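Local coordinates for protein erythropoietin (PDB 1EER) that acts as a secreted cytokine hormone that binds and dimerises its receptor, activating JAK2 and controlling the production of red blood cells, at residues Cys33-Lys45 / Arg131-Val144. The protein carries 5 engineered substitutions. Numbering follows the deposited sequence.
Sequences CSLNEKITVPDTK and RTITADTFRKLFRV. Engineered in segment 33-45: Lys-38 (natural residue Asn).
Leu-35 lays its CD2 methyl over one face of the Phe-138 ring, 3.4 Å from the ring centroid, a CH-pi contact. Cys-33 O lies at the edge of the same ring. Cys-33 O also accepts from Phe-138 N at 2.9 Å, which ties the start of helix 138-161 to the residue just before strand 34-41. The second flat group is the guanidinium of Arg-131. The CD1 methyl of Ile-133 covers one of its faces. At its edge, in its plane, Arg-131 NE and Arg-131 NH2 both donate to Asp-43 OD2, each at 3.2 Å, a side-on salt bridge. They meet that oxygen from one face of the carboxylate, whose plane stands 62° from the guanidinium. Asp-43 has CG anti to its backbone N (chi1 -177°), which carries OD2 to Arg-131 while OD1 accepts from Lys-45 N in an Asx turn. Lys-45 NZ and Arg-131 NH1 have partners on the chain of another protein.

Between these ends runs a short antiparallel ladder. Ile-39 and Ala-135 exchange two backbone bonds. Thr-40 and Thr-134 form a non-hydrogen-bonded pair, with side chains on the face opposite those of Ile-39 and Ala-135. Val-41 sets CG2 against Ile-133 CG2 (3.6 Å) and points CG1 to Leu-141 CD1 (4.1 Å). Val-144 CG1 touches Pro-42 CD and Thr-44 CG2. A water links Ser-34 OG to Asp-136 O.

The two-stranded sheet joins the long crossover connections of this four-helix cytokine. Ile-39 and Pro-42 pack on helix 56-82, where Arg-76 also pairs with Glu-37. Phe-138 reaches Leu-91 of helix 91-111, and strand 133-137 turns a corner at Asp-136 and enters helix 138-161 with Thr-137 at the N-cap position.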
loop_
_atom_site.group_PDB
_atom_site.type_symbol
_atom_site.label_atom_id
_atom_site.label_comp_id
_atom_site.label_asym_id
_atom_site.label_seq_id
_atom_site.Cartn_x
_atom_site.Cartn_y
_atom_site.Cartn_z
ATOM N N CYS A 33 8.228 -15.241 19.245
ATOM C CA CYS A 33 7.328 -15.441 18.108
ATOM C C CYS A 33 7.174 -16.841 17.520
ATOM O O CYS A 33 6.730 -16.966 16.378
ATOM C CB CYS A 33 7.729 -14.515 16.959
ATOM S SG CYS A 33 7.466 -12.733 17.218
ATOM N N SER A 34 7.530 -17.888 18.256
ATOM C CA SER A 34 7.379 -19.233 17.708
ATOM C C SER A 34 5.914 -19.606 17.569
ATOM O O SER A 34 5.090 -19.213 18.387
ATOM C CB SER A 34 8.060 -20.268 18.595
ATOM O OG SER A 34 7.822 -21.574 18.095
ATOM N N LEU A 35 5.601 -20.357 16.518
ATOM C CA LEU A 35 4.243 -20.824 16.266
ATOM C C LEU A 35 4.127 -22.179 16.969
ATOM O O LEU A 35 3.041 -22.757 17.085
ATOM C CB LEU A 35 4.000 -21.000 14.762
ATOM C CG LEU A 35 3.801 -19.750 13.891
ATOM C CD1 LEU A 35 3.856 -20.149 12.425
ATOM C CD2 LEU A 35 2.467 -19.094 14.203
ATOM N N ASN A 36 5.269 -22.673 17.437
ATOM C CA ASN A 36 5.340 -23.947 18.139
ATOM C C ASN A 36 4.795 -25.106 17.312
ATOM O O ASN A 36 4.098 -25.978 17.828
ATOM C CB ASN A 36 4.590 -23.848 19.464
ATOM C CG ASN A 36 5.368 -23.077 20.506
ATOM O OD1 ASN A 36 4.911 -22.051 21.002
ATOM N ND2 ASN A 36 6.553 -23.569 20.843
ATOM N N GLU A 37 5.137 -25.101 16.027
ATOM C CA GLU A 37 4.719 -26.125 15.080
ATOM C C GLU A 37 4.940 -25.589 13.666
ATOM O O GLU A 37 5.083 -24.383 13.466
ATOM C CB GLU A 37 3.238 -26.484 15.296
ATOM C CG GLU A 37 2.274 -25.934 14.255
ATOM C CD GLU A 37 0.821 -26.024 14.693
ATOM O OE1 GLU A 37 0.570 -26.166 15.909
ATOM O OE2 GLU A 37 -0.072 -25.947 13.819
ATOM N N LYS A 38 4.978 -26.488 12.692
ATOM C CA LYS A 38 5.170 -26.088 11.303
ATOM C C LYS A 38 3.839 -25.841 10.575
ATOM O O LYS A 38 3.082 -26.777 10.295
ATOM C CB LYS A 38 5.972 -27.156 10.548
ATOM C CG LYS A 38 7.146 -27.740 11.326
ATOM C CD LYS A 38 6.884 -29.186 11.782
ATOM C CE LYS A 38 5.386 -29.490 12.013
ATOM N NZ LYS A 38 4.944 -29.397 13.443
ATOM N N ILE A 39 3.557 -24.576 10.279
ATOM C CA ILE A 39 2.338 -24.211 9.567
ATOM C C ILE A 39 2.656 -24.148 8.077
ATOM O O ILE A 39 3.528 -23.386 7.648
ATOM C CB ILE A 39 1.804 -22.833 10.033
ATOM C CG1 ILE A 39 1.569 -22.861 11.541
ATOM C CG2 ILE A 39 0.518 -22.478 9.281
ATOM C CD1 ILE A 39 0.751 -21.703 12.061
ATOM N N THR A 40 1.960 -24.962 7.291
ATOM C CA THR A 40 2.170 -24.985 5.852
ATOM C C THR A 40 1.776 -23.636 5.248
ATOM O O THR A 40 0.751 -23.061 5.598
ATOM C CB THR A 40 1.335 -26.094 5.202
ATOM O OG1 THR A 40 1.661 -27.349 5.812
ATOM C CG2 THR A 40 1.614 -26.165 3.702
ATOM N N VAL A 41 2.593 -23.130 4.335
ATOM C CA VAL A 41 2.320 -21.839 3.714
ATOM C C VAL A 41 2.505 -21.949 2.213
ATOM O O VAL A 41 3.090 -22.913 1.726
ATOM C CB VAL A 41 3.272 -20.757 4.269
ATOM C CG1 VAL A 41 2.889 -20.428 5.702
ATOM C CG2 VAL A 41 4.713 -21.247 4.212
ATOM N N PRO A 42 2.006 -20.972 1.449
ATOM C CA PRO A 42 2.217 -21.139 0.008
ATOM C C PRO A 42 3.628 -20.710 -0.402
ATOM O O PRO A 42 4.392 -20.183 0.409
ATOM C CB PRO A 42 1.131 -20.262 -0.619
ATOM C CG PRO A 42 0.821 -19.224 0.435
ATOM C CD PRO A 42 1.276 -19.734 1.778
ATOM N N ASP A 43 3.981 -20.965 -1.651
ATOM C CA ASP A 43 5.281 -20.555 -2.147
ATOM C C ASP A 43 5.025 -19.175 -2.711
ATOM O O ASP A 43 4.049 -18.984 -3.433
ATOM C CB ASP A 43 5.760 -21.481 -3.266
ATOM C CG ASP A 43 7.151 -21.120 -3.765
ATOM O OD1 ASP A 43 7.630 -20.003 -3.473
ATOM O OD2 ASP A 43 7.771 -21.955 -4.448
ATOM N N THR A 44 5.875 -18.208 -2.382
ATOM C CA THR A 44 5.661 -16.857 -2.888
ATOM C C THR A 44 6.619 -16.414 -3.992
ATOM O O THR A 44 6.459 -15.330 -4.560
ATOM C CB THR A 44 5.710 -15.817 -1.750
ATOM O OG1 THR A 44 7.062 -15.642 -1.316
ATOM C CG2 THR A 44 4.856 -16.277 -0.580
ATOM N N LYS A 45 7.602 -17.243 -4.319
ATOM C CA LYS A 45 8.545 -16.844 -5.351
ATOM C C LYS A 45 7.918 -16.761 -6.734
ATOM O O LYS A 45 7.024 -17.534 -7.089
ATOM C CB LYS A 45 9.753 -17.783 -5.380
ATOM C CG LYS A 45 9.485 -19.182 -5.922
ATOM C CD LYS A 45 10.718 -20.101 -5.783
ATOM C CE LYS A 45 10.145 -21.383 -6.395
ATOM N NZ LYS A 45 11.010 -22.559 -6.467
ATOM N N ARG A 131 6.558 -29.864 -3.127
ATOM C CA ARG A 131 7.032 -28.580 -2.630
ATOM C C ARG A 131 6.920 -28.543 -1.106
ATOM O O ARG A 131 7.858 -28.900 -0.396
ATOM C CB ARG A 131 6.205 -27.434 -3.238
ATOM C CG ARG A 131 7.022 -26.297 -3.860
ATOM C CD ARG A 131 8.364 -26.107 -3.159
ATOM N NE ARG A 131 8.880 -24.750 -3.305
ATOM C CZ ARG A 131 10.067 -24.348 -2.858
ATOM N NH1 ARG A 131 10.866 -25.206 -2.235
ATOM N NH2 ARG A 131 10.455 -23.090 -3.037
ATOM N N THR A 132 5.759 -28.114 -0.620
ATOM C CA THR A 132 5.469 -28.006 0.813
ATOM C C THR A 132 6.447 -27.149 1.616
ATOM O O THR A 132 7.465 -27.626 2.133
ATOM C CB THR A 132 5.352 -29.401 1.468
ATOM O OG1 THR A 132 4.089 -29.979 1.109
ATOM C CG2 THR A 132 5.423 -29.294 2.984
ATOM N N ILE A 133 6.109 -25.869 1.706
ATOM C CA ILE A 133 6.894 -24.895 2.441
ATOM C C ILE A 133 6.154 -24.674 3.751
ATOM O O ILE A 133 4.925 -24.749 3.794
ATOM C CB ILE A 133 6.970 -23.550 1.672
ATOM C CG1 ILE A 133 7.705 -23.748 0.352
ATOM C CG2 ILE A 133 7.668 -22.496 2.513
ATOM C CD1 ILE A 133 7.723 -22.526 -0.513
ATOM N N THR A 134 6.893 -24.409 4.818
ATOM C CA THR A 134 6.261 -24.173 6.103
ATOM C C THR A 134 6.987 -23.087 6.872
ATOM O O THR A 134 8.067 -22.640 6.484
ATOM C CB THR A 134 6.247 -25.445 6.985
ATOM O OG1 THR A 134 7.587 -25.772 7.363
ATOM C CG2 THR A 134 5.625 -26.617 6.247
ATOM N N ALA A 135 6.372 -22.668 7.973
ATOM C CA ALA A 135 6.942 -21.646 8.842
ATOM C C ALA A 135 6.661 -22.069 10.283
ATOM O O ALA A 135 5.659 -22.730 10.552
ATOM C CB ALA A 135 6.303 -20.279 8.554
ATOM N N ASP A 136 7.558 -21.708 11.197
ATOM C CA ASP A 136 7.378 -22.031 12.602
ATOM C C ASP A 136 7.524 -20.779 13.462
ATOM O O ASP A 136 7.715 -20.865 14.671
ATOM C CB ASP A 136 8.365 -23.122 13.053
ATOM C CG ASP A 136 9.813 -22.781 12.744
ATOM O OD1 ASP A 136 10.320 -21.768 13.267
ATOM O OD2 ASP A 136 10.449 -23.539 11.981
ATOM N N THR A 137 7.449 -19.615 12.823
ATOM C CA THR A 137 7.526 -18.333 13.516
ATOM C C THR A 137 6.519 -17.406 12.849
ATOM O O THR A 137 6.136 -17.617 11.691
ATOM C CB THR A 137 8.930 -17.668 13.422
ATOM O OG1 THR A 137 9.357 -17.612 12.054
ATOM C CG2 THR A 137 9.945 -18.439 14.236
ATOM N N PHE A 138 6.086 -16.380 13.573
ATOM C CA PHE A 138 5.130 -15.437 13.019
ATOM C C PHE A 138 5.846 -14.559 12.016
ATOM O O PHE A 138 5.233 -13.999 11.105
ATOM C CB PHE A 138 4.521 -14.590 14.135
ATOM C CG PHE A 138 3.322 -15.220 14.768
ATOM C CD1 PHE A 138 2.067 -15.096 14.178
ATOM C CD2 PHE A 138 3.453 -15.986 15.923
ATOM C CE1 PHE A 138 0.958 -15.734 14.727
ATOM C CE2 PHE A 138 2.351 -16.626 16.479
ATOM C CZ PHE A 138 1.101 -16.501 15.879
ATOM N N ARG A 139 7.160 -14.455 12.197
ATOM C CA ARG A 139 8.013 -13.660 11.324
ATOM C C ARG A 139 7.964 -14.201 9.902
ATOM O O ARG A 139 7.738 -13.442 8.961
ATOM C CB ARG A 139 9.464 -13.671 11.830
ATOM C CG ARG A 139 10.392 -12.756 11.033
ATOM C CD ARG A 139 11.848 -12.980 11.380
ATOM N NE ARG A 139 12.055 -14.268 12.027
ATOM C CZ ARG A 139 12.701 -14.430 13.177
ATOM N NH1 ARG A 139 13.212 -13.375 13.811
ATOM N NH2 ARG A 139 12.832 -15.645 13.695
ATOM N N LYS A 140 8.167 -15.508 9.739
ATOM C CA LYS A 140 8.127 -16.081 8.405
ATOM C C LYS A 140 6.708 -16.043 7.864
ATOM O O LYS A 140 6.503 -15.823 6.677
ATOM C CB LYS A 140 8.644 -17.519 8.391
ATOM C CG LYS A 140 8.844 -18.026 6.967
ATOM C CD LYS A 140 9.549 -19.369 6.882
ATOM C CE LYS A 140 9.202 -20.045 5.566
ATOM N NZ LYS A 140 10.130 -21.146 5.202
ATOM N N LEU A 141 5.728 -16.248 8.740
ATOM C CA LEU A 141 4.322 -16.222 8.336
ATOM C C LEU A 141 3.983 -14.862 7.729
ATOM O O LEU A 141 3.416 -14.773 6.652
ATOM C CB LEU A 141 3.419 -16.499 9.555
ATOM C CG LEU A 141 1.892 -16.591 9.397
ATOM C CD1 LEU A 141 1.521 -17.446 8.193
ATOM C CD2 LEU A 141 1.293 -17.188 10.659
ATOM N N PHE A 142 4.343 -13.801 8.429
ATOM C CA PHE A 142 4.059 -12.466 7.948
ATOM C C PHE A 142 4.895 -12.049 6.745
ATOM O O PHE A 142 4.413 -11.303 5.894
ATOM C CB PHE A 142 4.211 -11.469 9.090
ATOM C CG PHE A 142 3.011 -11.408 9.987
ATOM C CD1 PHE A 142 1.758 -11.096 9.465
ATOM C CD2 PHE A 142 3.119 -11.696 11.339
ATOM C CE1 PHE A 142 0.620 -11.075 10.286
ATOM C CE2 PHE A 142 1.984 -11.677 12.173
ATOM C CZ PHE A 142 0.736 -11.369 11.643
ATOM N N ARG A 143 6.138 -12.519 6.669
ATOM C CA ARG A 143 6.988 -12.188 5.532
ATOM C C ARG A 143 6.376 -12.834 4.290
ATOM O O ARG A 143 6.351 -12.244 3.209
ATOM C CB ARG A 143 8.411 -12.709 5.756
ATOM C CG ARG A 143 9.329 -12.554 4.541
ATOM C CD ARG A 143 10.762 -12.987 4.856
ATOM N NE ARG A 143 10.889 -14.427 5.097
ATOM C CZ ARG A 143 11.272 -14.954 6.256
ATOM N NH1 ARG A 143 11.562 -14.161 7.276
ATOM N NH2 ARG A 143 11.379 -16.274 6.393
ATOM N N VAL A 144 5.865 -14.048 4.454
ATOM C CA VAL A 144 5.231 -14.775 3.354
ATOM C C VAL A 144 3.929 -14.056 2.954
ATOM O O VAL A 144 3.594 -13.950 1.768
ATOM C CB VAL A 144 4.907 -16.254 3.782
ATOM C CG1 VAL A 144 3.855 -16.861 2.862
ATOM C CG2 VAL A 144 6.172 -17.100 3.768
HETATM O O HOH W 1 9.979 -21.219 16.129
#